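Local coordinates for putative aspartate aminotransferase (Thermus thermophilus, PDB 1IUG), which probably transfers amino groups between amino acids and 2-oxo acids with the help of pyridoxal 5'-phosphate, as a class-V aminotransferase, at residues V284-L289 and V320-L325; W3-G8 and R305-A310; Y265-E270 and G339-V344; G135-L140 and P277-P282; G271-V276 and Y288-V293. One frame throughout, in Å; residues are numbered along the deposited sequence.

Contact 1 of 5, residues V284-L289 and V320-L325; sequences VAAFYL and VFRLSL
Phe287 and Phe321 form a cross-strand pair on antiparallel strands 285-288 and 320-323, within the mixed sheet of the smaller domain of this aminotransferase fold. Ala285 and Leu323 exchange two backbone hydrogen bonds, and Phe287 and Phe321 exchange two more; the shortest, Ala285 N to Leu323 O, is 2.7 Å. The tight side is the face bearing Ala285, Phe287, Phe321 and Leu323, which is packed against helices 250-270, 295-303 and 331-348. There CG of Phe321 sits between its backbone N and carbonyl carbon (chi1 73°), and this torsion swings the ring toward the partner strand until CE2 is 3.5 Å from Phe287 CB. The two ring planes meet obliquely at 32°, with centroids 5.4 Å apart, while Leu289 CD2 comes to 3.9 Å from Phe321 CD2. With an alanine in place of Phe321, a gap would probably open between Phe287, Leu289 and Phe341, and the Phe287 ring would lose one of its aromatic neighbours. The loose side lies at the strand end, where partly exposed Tyr288 runs alongside Val320, its CD2 3.6 Å from Val320 CG1. On the other face small Ala286 makes room for Arg322, predicted to bind substrate, whose guanidinium NH2 bonds to Gly311 O. The aliphatic part of that arginine is what touches the partner strand: its CG rests 3.6 Å from Ala286 CB.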
# COMPACT_ATOMS: atom_id res chain seq x y z
N VAL A 284 8.94 14.38 17.77
CA VAL A 284 8.92 15.70 17.15
C VAL A 284 8.94 16.82 18.19
O VAL A 284 8.58 16.60 19.35
CB VAL A 284 7.63 15.84 16.27
CG1 VAL A 284 6.39 15.61 17.11
CG2 VAL A 284 7.57 17.19 15.56
N ALA A 285 9.45 17.98 17.79
CA ALA A 285 9.50 19.16 18.66
C ALA A 285 8.55 20.20 18.06
O ALA A 285 8.76 20.67 16.94
CB ALA A 285 10.92 19.71 18.73
N ALA A 286 7.48 20.50 18.79
CA ALA A 286 6.49 21.47 18.33
C ALA A 286 6.59 22.79 19.07
O ALA A 286 6.68 22.82 20.30
CB ALA A 286 5.09 20.88 18.47
N PHE A 287 6.58 23.89 18.31
CA PHE A 287 6.69 25.23 18.89
C PHE A 287 5.60 26.18 18.43
O PHE A 287 5.13 26.11 17.29
CB PHE A 287 8.03 25.87 18.51
CG PHE A 287 9.23 25.13 19.02
CD1 PHE A 287 10.01 24.37 18.15
CD2 PHE A 287 9.60 25.22 20.36
CE1 PHE A 287 11.14 23.71 18.62
CE2 PHE A 287 10.73 24.56 20.83
CZ PHE A 287 11.50 23.80 19.96
N TYR A 288 5.20 27.08 19.32
CA TYR A 288 4.22 28.11 18.98
C TYR A 288 5.02 29.21 18.29
O TYR A 288 6.12 29.55 18.73
CB TYR A 288 3.56 28.68 20.24
CG TYR A 288 2.40 27.87 20.76
CD1 TYR A 288 2.49 27.16 21.96
CD2 TYR A 288 1.19 27.81 20.06
CE1 TYR A 288 1.42 26.42 22.45
CE2 TYR A 288 0.11 27.07 20.54
CZ TYR A 288 0.24 26.38 21.73
OH TYR A 288 -0.82 25.64 22.21
N LEU A 289 4.49 29.72 17.18
CA LEU A 289 5.15 30.80 16.45
C LEU A 289 5.18 32.07 17.29
O LEU A 289 4.22 32.36 18.01
CB LEU A 289 4.41 31.08 15.14
CG LEU A 289 4.67 30.17 13.94
CD1 LEU A 289 3.64 30.45 12.86
CD2 LEU A 289 6.08 30.38 13.42
N VAL A 320 1.79 27.25 14.57
CA VAL A 320 2.99 26.54 15.02
C VAL A 320 3.88 25.97 13.91
O VAL A 320 3.53 26.01 12.73
CB VAL A 320 2.62 25.35 15.95
CG1 VAL A 320 1.77 25.80 17.13
CG2 VAL A 320 1.91 24.26 15.16
N PHE A 321 5.04 25.45 14.31
CA PHE A 321 5.97 24.82 13.38
C PHE A 321 6.57 23.59 14.03
O PHE A 321 6.62 23.52 15.27
CB PHE A 321 7.04 25.77 12.87
CG PHE A 321 8.11 26.15 13.83
CD1 PHE A 321 9.37 25.56 13.78
CD2 PHE A 321 7.89 27.17 14.75
CE1 PHE A 321 10.38 25.98 14.63
CE2 PHE A 321 8.90 27.59 15.61
CZ PHE A 321 10.15 27.00 15.55
N ARG A 322 7.05 22.63 13.26
CA ARG A 322 7.60 21.44 13.86
C ARG A 322 8.83 20.96 13.20
O ARG A 322 9.04 21.05 11.99
CB ARG A 322 6.56 20.33 13.91
CG ARG A 322 5.40 20.68 14.84
CD ARG A 322 4.29 19.67 14.72
NE ARG A 322 3.63 19.80 13.44
CZ ARG A 322 3.25 18.75 12.69
NH1 ARG A 322 3.46 17.52 13.11
NH2 ARG A 322 2.68 18.97 11.51
N LEU A 323 9.64 20.47 14.09
CA LEU A 323 10.95 19.99 13.80
C LEU A 323 11.11 18.57 14.27
O LEU A 323 10.63 18.20 15.33
CB LEU A 323 12.01 20.88 14.45
CG LEU A 323 12.11 22.33 13.95
CD1 LEU A 323 13.14 23.10 14.77
CD2 LEU A 323 12.46 22.37 12.47
N SER A 324 11.79 17.75 13.47
CA SER A 324 12.02 16.36 13.86
C SER A 324 13.31 15.72 13.36
O SER A 324 13.63 15.77 12.17
CB SER A 324 10.84 15.50 13.42
OG SER A 324 11.00 14.15 13.83
N LEU A 325 14.04 15.10 14.29
CA LEU A 325 15.29 14.41 13.99
C LEU A 325 15.05 12.91 14.07
O LEU A 325 15.98 12.14 14.31
CB LEU A 325 16.38 14.83 14.98
CG LEU A 325 17.01 16.20 14.71
CD1 LEU A 325 17.84 16.66 15.89
CD2 LEU A 325 17.86 16.09 13.45

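Contact 2 of 5, residues W3-G8 and R305-A310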
# COMPACT_ATOMS: atom_id res chain seq x y z
N TRP A 3 18.25 18.37 4.08
CA TRP A 3 17.93 18.18 5.48
C TRP A 3 16.42 18.02 5.68
O TRP A 3 15.69 19.00 5.80
CB TRP A 3 18.44 19.35 6.33
CG TRP A 3 19.93 19.48 6.36
CD1 TRP A 3 20.70 20.26 5.54
CD2 TRP A 3 20.83 18.86 7.28
NE1 TRP A 3 22.02 20.16 5.90
CE2 TRP A 3 22.13 19.31 6.97
CE3 TRP A 3 20.67 17.97 8.35
CZ2 TRP A 3 23.27 18.91 7.68
CZ3 TRP A 3 21.79 17.56 9.07
CH2 TRP A 3 23.08 18.03 8.73
N LEU A 4 15.96 16.77 5.68
CA LEU A 4 14.55 16.49 5.88
C LEU A 4 14.31 16.47 7.39
O LEU A 4 14.82 15.61 8.10
CB LEU A 4 14.18 15.15 5.26
CG LEU A 4 12.71 14.75 5.42
CD1 LEU A 4 11.82 15.84 4.85
CD2 LEU A 4 12.46 13.43 4.72
N LEU A 5 13.55 17.45 7.88
CA LEU A 5 13.28 17.55 9.31
C LEU A 5 11.80 17.39 9.65
O LEU A 5 11.34 17.89 10.68
CB LEU A 5 13.82 18.89 9.84
CG LEU A 5 15.31 19.14 9.60
CD1 LEU A 5 15.68 20.57 10.00
CD2 LEU A 5 16.16 18.12 10.37
N THR A 6 11.07 16.70 8.79
CA THR A 6 9.64 16.46 9.00
C THR A 6 9.42 15.14 9.72
O THR A 6 10.19 14.20 9.57
CB THR A 6 8.88 16.41 7.66
OG1 THR A 6 9.53 15.49 6.78
CG2 THR A 6 8.83 17.79 7.00
N PRO A 7 8.36 15.07 10.54
CA PRO A 7 8.04 13.85 11.30
C PRO A 7 7.37 12.78 10.42
O PRO A 7 6.36 12.19 10.81
CB PRO A 7 7.10 14.37 12.38
CG PRO A 7 6.35 15.44 11.66
CD PRO A 7 7.45 16.17 10.91
N GLY A 8 7.96 12.53 9.26
CA GLY A 8 7.41 11.54 8.34
C GLY A 8 6.91 12.15 7.04
O GLY A 8 6.05 13.03 7.06
N ARG A 305 18.24 27.32 3.97
CA ARG A 305 19.35 26.61 4.62
C ARG A 305 19.38 25.17 4.10
O ARG A 305 20.22 24.37 4.50
CB ARG A 305 19.16 26.57 6.14
CG ARG A 305 18.88 27.89 6.84
CD ARG A 305 19.99 28.90 6.66
NE ARG A 305 19.99 29.91 7.72
CZ ARG A 305 19.13 30.91 7.82
NH1 ARG A 305 18.16 31.07 6.93
NH2 ARG A 305 19.24 31.78 8.81
N GLY A 306 18.40 24.83 3.25
CA GLY A 306 18.32 23.49 2.68
C GLY A 306 17.56 22.48 3.52
O GLY A 306 17.76 21.27 3.37
N ALA A 307 16.65 22.96 4.37
CA ALA A 307 15.88 22.07 5.23
C ALA A 307 14.37 22.15 4.99
O ALA A 307 13.85 23.20 4.63
CB ALA A 307 16.19 22.35 6.70
N VAL A 308 13.69 21.03 5.20
CA VAL A 308 12.25 20.96 5.04
C VAL A 308 11.63 20.74 6.41
O VAL A 308 12.00 19.80 7.12
CB VAL A 308 11.82 19.79 4.11
CG1 VAL A 308 10.31 19.80 3.90
CG2 VAL A 308 12.54 19.89 2.76
N ILE A 309 10.70 21.62 6.78
CA ILE A 309 10.02 21.55 8.06
C ILE A 309 8.51 21.39 7.86
O ILE A 309 8.02 21.43 6.73
CB ILE A 309 10.29 22.81 8.91
CG1 ILE A 309 9.64 24.04 8.26
CG2 ILE A 309 11.80 23.02 9.06
CD1 ILE A 309 9.63 25.26 9.15
N ALA A 310 7.78 21.21 8.95
CA ALA A 310 6.33 21.05 8.87
C ALA A 310 5.60 22.11 9.68
O ALA A 310 6.17 22.72 10.59
CB ALA A 310 5.93 19.65 9.32
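Trp3 and Leu4 form a short parallel edge strand beside Ala307 and Val308, bringing the N terminus onto the sheet of the smaller domain. Three backbone hydrogen bonds join the strands: Trp3 N to Gly306 O at 3.0 Å, Val308 N to Trp3 O at 2.9 Å, and Leu5 N to Val308 O at 2.9 Å. Gly306 suits its place because it closes the preceding helix in a Schellman motif, with a positive phi at which a CB would press on the carbonyl O of Arg305; its own carbonyl O also lies at the edge of the Trp3 indole, in the ring plane. Side chains alternate between the two faces. On one, small Ala307 lets two larger neighbours close in, its CB 3.8 Å from Trp3 CB and equally near Leu5 CD1, with Met340 of helix 331-348 packed against both Trp3 and Ala307. On the other the Leu4 and Val308 side chains cross obliquely, CD1 of Leu4 4.0 Å from Val308 CB; His26 and Thr29 of the second subunit come against Leu4, Thr6 and Val308, so this face also packs against the dimer partner. Thr6 divides its branches: with chi1 at 51°, OG1 bonds to Pro9 O, while CG2 turns to Val308 CG1, 4.0 Å away. Pro7, at the centre of an inverse gamma turn, touches Arg322 as well and ends the contact with CD 4.1 Å from Ala310 CB.

Contact 3 of 5, residues Y265-E270 and G339-V344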
# COMPACT_ATOMS: atom_id res chain seq x y z
N TYR A 265 14.28 21.21 21.57
CA TYR A 265 13.49 21.99 22.52
C TYR A 265 14.37 22.93 23.31
O TYR A 265 13.96 24.04 23.64
CB TYR A 265 12.72 21.07 23.47
CG TYR A 265 11.37 20.63 22.94
CD1 TYR A 265 11.08 19.28 22.73
CD2 TYR A 265 10.36 21.57 22.67
CE1 TYR A 265 9.84 18.88 22.26
CE2 TYR A 265 9.12 21.17 22.20
CZ TYR A 265 8.86 19.82 22.00
OH TYR A 265 7.63 19.42 21.53
N GLY A 266 15.61 22.51 23.57
CA GLY A 266 16.54 23.34 24.31
C GLY A 266 16.85 24.62 23.55
O GLY A 266 16.82 25.71 24.12
N VAL A 267 17.12 24.48 22.26
CA VAL A 267 17.44 25.62 21.39
C VAL A 267 16.25 26.58 21.25
O VAL A 267 16.42 27.80 21.32
CB VAL A 267 17.88 25.15 19.99
CG1 VAL A 267 18.08 26.34 19.06
CG2 VAL A 267 19.17 24.34 20.10
N GLY A 268 15.06 26.02 21.05
CA GLY A 268 13.87 26.83 20.90
C GLY A 268 13.51 27.61 22.15
O GLY A 268 13.16 28.79 22.08
N GLU A 269 13.59 26.95 23.31
CA GLU A 269 13.27 27.58 24.58
C GLU A 269 14.22 28.72 24.94
O GLU A 269 13.78 29.75 25.45
CB GLU A 269 13.23 26.53 25.70
CG GLU A 269 12.07 25.56 25.56
CD GLU A 269 12.06 24.48 26.63
OE1 GLU A 269 13.15 24.02 27.03
OE2 GLU A 269 10.96 24.09 27.05
N GLU A 270 15.51 28.55 24.68
CA GLU A 270 16.48 29.60 24.97
C GLU A 270 16.24 30.78 24.01
O GLU A 270 16.59 31.92 24.31
CB GLU A 270 17.92 29.10 24.85
CG GLU A 270 18.35 28.74 23.43
CD GLU A 270 19.86 28.57 23.28
OE1 GLU A 270 20.48 27.89 24.13
OE2 GLU A 270 20.41 29.12 22.30
N GLY A 339 22.51 24.11 15.31
CA GLY A 339 23.16 25.33 14.89
C GLY A 339 22.32 26.05 13.85
O GLY A 339 22.23 27.28 13.86
N MET A 340 21.72 25.28 12.95
CA MET A 340 20.86 25.82 11.90
C MET A 340 19.64 26.46 12.53
O MET A 340 19.15 27.50 12.07
CB MET A 340 20.40 24.70 10.96
CG MET A 340 19.53 25.18 9.80
SD MET A 340 18.62 23.86 9.01
CE MET A 340 19.95 22.98 8.18
N PHE A 341 19.12 25.82 13.58
CA PHE A 341 17.96 26.32 14.30
C PHE A 341 18.35 27.64 14.97
O PHE A 341 17.58 28.59 14.94
CB PHE A 341 17.50 25.27 15.33
CG PHE A 341 16.13 25.53 15.90
CD1 PHE A 341 15.28 26.48 15.34
CD2 PHE A 341 15.69 24.82 17.02
CE1 PHE A 341 14.02 26.73 15.89
CE2 PHE A 341 14.43 25.06 17.57
CZ PHE A 341 13.60 26.02 17.00
N ARG A 342 19.56 27.70 15.52
CA ARG A 342 20.07 28.93 16.15
C ARG A 342 20.02 30.06 15.14
O ARG A 342 19.47 31.12 15.41
CB ARG A 342 21.53 28.77 16.59
CG ARG A 342 21.82 27.80 17.72
CD ARG A 342 21.11 28.18 19.00
NE ARG A 342 21.87 27.83 20.21
CZ ARG A 342 22.46 26.66 20.45
NH1 ARG A 342 22.42 25.67 19.57
NH2 ARG A 342 23.09 26.48 21.60
N GLU A 343 20.60 29.82 13.96
CA GLU A 343 20.64 30.81 12.89
C GLU A 343 19.28 31.32 12.45
O GLU A 343 19.11 32.51 12.21
CB GLU A 343 21.41 30.26 11.68
CG GLU A 343 22.87 29.93 11.99
CD GLU A 343 23.68 29.59 10.75
OE1 GLU A 343 23.11 29.54 9.64
OE2 GLU A 343 24.91 29.37 10.89
N VAL A 344 18.31 30.41 12.33
CA VAL A 344 16.95 30.78 11.92
C VAL A 344 16.32 31.68 12.99
O VAL A 344 15.57 32.60 12.67
CB VAL A 344 16.07 29.53 11.69
CG1 VAL A 344 14.62 29.92 11.46
CG2 VAL A 344 16.59 28.75 10.50
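Val267 carries CG1 anti to its backbone N (chi1 175°), and Phe341 holds CG in the same relation to its own N; these two settings slide the branched chain and the ring past one another in the groove between helices 250-270 and 331-348. Segments 265-270 and 339-344 run nearly parallel, 19° apart, with axes 9.7 Å from each other. Val267 CG1 fits between two residues of the second helix, 3.5 Å from Phe341 CD2 and 3.5 Å from Arg342 CD. Next to it CE2 of the Phe341 ring comes close to bare backbone, 3.7 Å from Gly268 N, a place where the lack of a side chain lets the ring come in. The ring belongs to a larger apolar cluster, since Phe321, Leu323 and Leu273 also touch it. Toward the surface, Arg342 bends at its second and third torsions and comes across Val267, whose CG2 lies over one face of the guanidinium, 3.6 Å from NH1. Its NE then meets Glu270 OE2 at 2.9 Å in a salt bridge, the two planar groups standing 80° apart. Steeply turned like this, carboxylate and guanidinium do not pair along parallel edges, and the NE hydrogen bond is bent and weak. Since both charged residues are exposed, the ion pair probably adds only modestly, and the apolar contacts of Val267 with Phe341 and with the aliphatic part of Arg342 probably carry much of the helix pairing.

Contact 4 of 5, residues G135-L140 and P277-P282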
# COMPACT_ATOMS: atom_id res chain seq x y z
N GLY A 135 2.90 16.87 19.23
CA GLY A 135 4.14 16.50 19.90
C GLY A 135 3.86 15.95 21.28
O GLY A 135 4.78 15.79 22.10
N ALA A 136 2.60 15.63 21.54
CA ALA A 136 2.17 15.10 22.83
C ALA A 136 2.31 13.59 22.96
O ALA A 136 2.07 12.84 22.02
CB ALA A 136 0.73 15.52 23.11
N LEU A 137 2.68 13.16 24.17
CA LEU A 137 2.84 11.75 24.47
C LEU A 137 1.83 11.36 25.55
O LEU A 137 1.88 11.87 26.66
CB LEU A 137 4.26 11.48 24.99
CG LEU A 137 4.63 10.02 25.24
CD1 LEU A 137 4.66 9.27 23.92
CD2 LEU A 137 5.99 9.94 25.92
N ALA A 138 0.91 10.46 25.21
CA ALA A 138 -0.09 10.01 26.16
C ALA A 138 0.48 8.95 27.10
O ALA A 138 1.38 8.20 26.72
CB ALA A 138 -1.31 9.46 25.42
N ASP A 139 -0.03 8.91 28.33
CA ASP A 139 0.41 7.93 29.33
C ASP A 139 -0.39 6.66 29.09
O ASP A 139 -1.33 6.34 29.81
CB ASP A 139 0.14 8.46 30.74
CG ASP A 139 0.91 7.71 31.81
OD1 ASP A 139 1.38 6.57 31.56
OD2 ASP A 139 1.06 8.26 32.92
N LEU A 140 0.03 5.91 28.07
CA LEU A 140 -0.62 4.68 27.66
C LEU A 140 -0.93 3.64 28.73
O LEU A 140 -2.08 3.22 28.86
CB LEU A 140 0.18 4.03 26.52
CG LEU A 140 -0.59 3.55 25.29
CD1 LEU A 140 -1.43 4.68 24.72
CD2 LEU A 140 0.40 3.06 24.24
N PRO A 277 3.13 20.90 23.60
CA PRO A 277 2.65 19.88 24.54
C PRO A 277 3.15 20.00 25.98
O PRO A 277 4.09 20.74 26.27
CB PRO A 277 3.16 18.59 23.90
CG PRO A 277 4.52 19.02 23.42
CD PRO A 277 4.25 20.38 22.80
N LYS A 278 2.48 19.28 26.89
CA LYS A 278 2.85 19.24 28.31
C LYS A 278 3.73 18.01 28.49
O LYS A 278 4.71 18.03 29.23
CB LYS A 278 1.60 19.08 29.19
CG LYS A 278 0.50 20.12 28.99
CD LYS A 278 1.00 21.54 29.27
CE LYS A 278 -0.10 22.59 29.08
NZ LYS A 278 -1.42 22.01 28.66
N ARG A 279 3.32 16.93 27.83
CA ARG A 279 4.03 15.66 27.83
C ARG A 279 4.77 15.59 26.50
O ARG A 279 4.15 15.68 25.44
CB ARG A 279 3.03 14.51 27.91
CG ARG A 279 2.65 14.07 29.32
CD ARG A 279 3.86 13.58 30.09
NE ARG A 279 3.53 12.42 30.92
CZ ARG A 279 3.34 11.19 30.46
NH1 ARG A 279 3.45 10.93 29.16
NH2 ARG A 279 3.07 10.20 31.31
N PHE A 280 6.08 15.41 26.56
CA PHE A 280 6.88 15.39 25.35
C PHE A 280 7.18 14.04 24.72
O PHE A 280 7.68 13.13 25.37
CB PHE A 280 8.19 16.16 25.59
CG PHE A 280 7.98 17.55 26.12
CD1 PHE A 280 7.74 17.76 27.48
CD2 PHE A 280 7.99 18.64 25.27
CE1 PHE A 280 7.51 19.04 27.98
CE2 PHE A 280 7.76 19.92 25.75
CZ PHE A 280 7.52 20.13 27.11
N SER A 281 6.84 13.94 23.44
CA SER A 281 7.11 12.74 22.65
C SER A 281 8.46 12.98 21.99
O SER A 281 8.75 14.08 21.53
CB SER A 281 6.05 12.56 21.57
OG SER A 281 6.42 11.54 20.66
N PRO A 282 9.32 11.95 21.94
CA PRO A 282 10.64 12.08 21.32
C PRO A 282 10.59 12.13 19.79
O PRO A 282 11.62 12.31 19.14
CB PRO A 282 11.37 10.81 21.79
CG PRO A 282 10.54 10.29 22.95
CD PRO A 282 9.15 10.61 22.53
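Arg279 stretches along 135-140, and both ends of its side chain, CB and CG near the backbone and the two terminal nitrogens, meet that segment. Its CB lies close to the Leu137 carbonyl, 3.1 Å from Leu137 O, and CG follows at 3.5 Å from the same oxygen. The chain then bends at its second and third torsions, so that NH1 comes 3.1 Å from Leu137 O, while NH2 goes farther and forms a salt bridge with Asp139, 3.2 Å from OD2. Carboxylate and guanidinium planes are turned 44° to each other, and the charges meet through one nitrogen and one oxygen. Asp139 sits at the N-cap of helix 140-150, so the arginine pairs with an acid right where that helix starts. A leucine in place of Arg279 would probably leave Asp139 without its charge partner and the Leu137 carbonyl without the nitrogen now beside it. The backbones bond twice as well: Ser281 N donates to Gly135 O at 3.1 Å, and Leu137 N to Arg279 O at 3.2 Å, the latter from above the carbonyl plane. Pro277 lays CG 3.5 Å from Gly135 O, its rigid ring fitting beside a glycine that offers no side chain. Ser281 OG turns to Ser130. The loop between strands 274-275 and 285-288 is thereby fastened to the small hairpin 130-131/136-137, in which Gly135, with positive phi, and Ala136 both face Glu131: a G1 beta bulge.

Contact 5 of 5, residues G271-V276 and Y288-V293; sequences GGLRPV and YLPEGV
Tyr288 presents one ring face to Val276 and its edge to two carbonyls, beside the antiparallel pairing of edge strand 274-275 with 285-288 in the sheet of the smaller domain. Val276 CG2 stands over the ring centre in a CH-pi contact, 4.0 Å from the centroid of the Tyr288 ring and only 13° off its normal. It gets there because CG1 takes the place anti to the backbone N (chi1 178°), leaving CG2 beside that N and above the ring. At the edge, near the ring plane, lie Arg274 O, 3.5 Å from Tyr288 CD1, and Pro275 O, 3.7 Å from Tyr288 CE1. A flat aromatic suits this slot, where a methyl meets its face and carbonyl oxygens its rim of C-H groups. The backbone adds one direct bond, Tyr288 N to Arg274 O at 2.9 Å, nearly straight at 165°. The return link runs through water: one molecule accepts from Arg274 N at 2.8 Å and donates to Tyr288 O at 2.7 Å, joining the two polar groups. Beyond that water lie two turns. Gly272 ends helix 250-270 in a Schellman motif, its positive phi calling for glycine, and Pro290 starts a type II turn that runs to Val293. Between the two turns the packing is tighter than usual: Leu273 CD2 lies 3.4 Å from Pro290 CG.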
# COMPACT_ATOMS: atom_id res chain seq x y z
N GLY A 271 15.62 30.48 22.87
CA GLY A 271 15.31 31.51 21.89
C GLY A 271 13.98 32.19 22.17
O GLY A 271 13.53 33.03 21.39
N GLY A 272 13.34 31.80 23.27
CA GLY A 272 12.07 32.40 23.66
C GLY A 272 10.80 31.78 23.10
O GLY A 272 9.73 32.37 23.22
N LEU A 273 10.90 30.60 22.49
CA LEU A 273 9.73 29.93 21.93
C LEU A 273 9.01 29.12 23.00
O LEU A 273 9.62 28.64 23.95
CB LEU A 273 10.11 29.01 20.77
CG LEU A 273 10.92 29.59 19.62
CD1 LEU A 273 11.04 28.54 18.53
CD2 LEU A 273 10.25 30.84 19.07
N ARG A 274 7.70 28.96 22.82
CA ARG A 274 6.88 28.21 23.77
C ARG A 274 6.47 26.85 23.20
O ARG A 274 5.92 26.77 22.11
CB ARG A 274 5.63 29.02 24.14
CG ARG A 274 5.53 29.36 25.62
CD ARG A 274 5.47 28.09 26.46
NE ARG A 274 5.77 28.33 27.87
CZ ARG A 274 6.12 27.38 28.74
NH1 ARG A 274 6.20 26.11 28.35
NH2 ARG A 274 6.40 27.70 29.99
N PRO A 275 6.77 25.76 23.94
CA PRO A 275 6.43 24.39 23.53
C PRO A 275 4.91 24.21 23.50
O PRO A 275 4.18 24.82 24.28
CB PRO A 275 7.05 23.55 24.65
CG PRO A 275 8.23 24.35 25.06
CD PRO A 275 7.66 25.75 25.11
N VAL A 276 4.44 23.36 22.59
CA VAL A 276 3.01 23.09 22.46
C VAL A 276 2.47 22.07 23.46
O VAL A 276 1.46 22.32 24.12
CB VAL A 276 2.65 22.66 21.01
CG1 VAL A 276 1.17 22.34 20.90
CG2 VAL A 276 3.02 23.76 20.04
N TYR A 288 5.20 27.08 19.32
CA TYR A 288 4.22 28.11 18.98
C TYR A 288 5.02 29.21 18.29
O TYR A 288 6.12 29.55 18.73
CB TYR A 288 3.56 28.68 20.24
CG TYR A 288 2.40 27.87 20.76
CD1 TYR A 288 2.49 27.16 21.96
CD2 TYR A 288 1.19 27.81 20.06
CE1 TYR A 288 1.42 26.42 22.45
CE2 TYR A 288 0.11 27.07 20.54
CZ TYR A 288 0.24 26.38 21.73
OH TYR A 288 -0.82 25.64 22.21
N LEU A 289 4.49 29.72 17.18
CA LEU A 289 5.15 30.80 16.45
C LEU A 289 5.18 32.07 17.29
O LEU A 289 4.22 32.36 18.01
CB LEU A 289 4.41 31.08 15.14
CG LEU A 289 4.67 30.17 13.94
CD1 LEU A 289 3.64 30.45 12.86
CD2 LEU A 289 6.08 30.38 13.42
N PRO A 290 6.30 32.81 17.26
CA PRO A 290 6.40 34.05 18.03
C PRO A 290 5.37 35.05 17.53
O PRO A 290 4.90 34.96 16.39
CB PRO A 290 7.82 34.53 17.72
CG PRO A 290 8.56 33.26 17.44
CD PRO A 290 7.58 32.49 16.60
N GLU A 291 5.01 36.01 18.38
CA GLU A 291 4.03 37.02 18.02
C GLU A 291 4.48 37.86 16.83
O GLU A 291 5.59 38.40 16.82
CB GLU A 291 3.76 37.93 19.23
CG GLU A 291 2.48 38.74 19.12
CD GLU A 291 1.24 37.86 19.05
OE1 GLU A 291 0.98 37.12 20.02
OE2 GLU A 291 0.54 37.91 18.01
N GLY A 292 3.63 37.95 15.81
CA GLY A 292 3.95 38.75 14.64
C GLY A 292 4.59 38.04 13.45
O GLY A 292 4.37 38.45 12.31
N VAL A 293 5.39 37.01 13.71
CA VAL A 293 6.06 36.28 12.63
C VAL A 293 5.21 35.13 12.07
O VAL A 293 4.82 34.21 12.79
CB VAL A 293 7.46 35.78 13.07
CG1 VAL A 293 7.38 35.09 14.40
CG2 VAL A 293 8.05 34.84 12.02
O HOH W 1 6.55 30.86 21.04

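From the N terminus, contact 2 closes the longest loop, bringing residues 3-8 beside 305-310; contacts 4 and 5 are nested within it, while contacts 1 and 3 cross it. Contact 4 opens next, at 135-140, and closes at 277-282, tying a hairpin near the large sheet to a loop of the smaller domain; it crosses contacts 3 and 5. Contact 3 pairs helices 250-270 and 331-348, and its loop encloses contacts 5 and 1. Contact 5 closes a short loop at 288-293, sharing Tyr288 and Leu289 with contact 1, which then closes at 320-325. Contacts 5, 1 and 2 reach one sheet, with the helices of contact 3 packed against it.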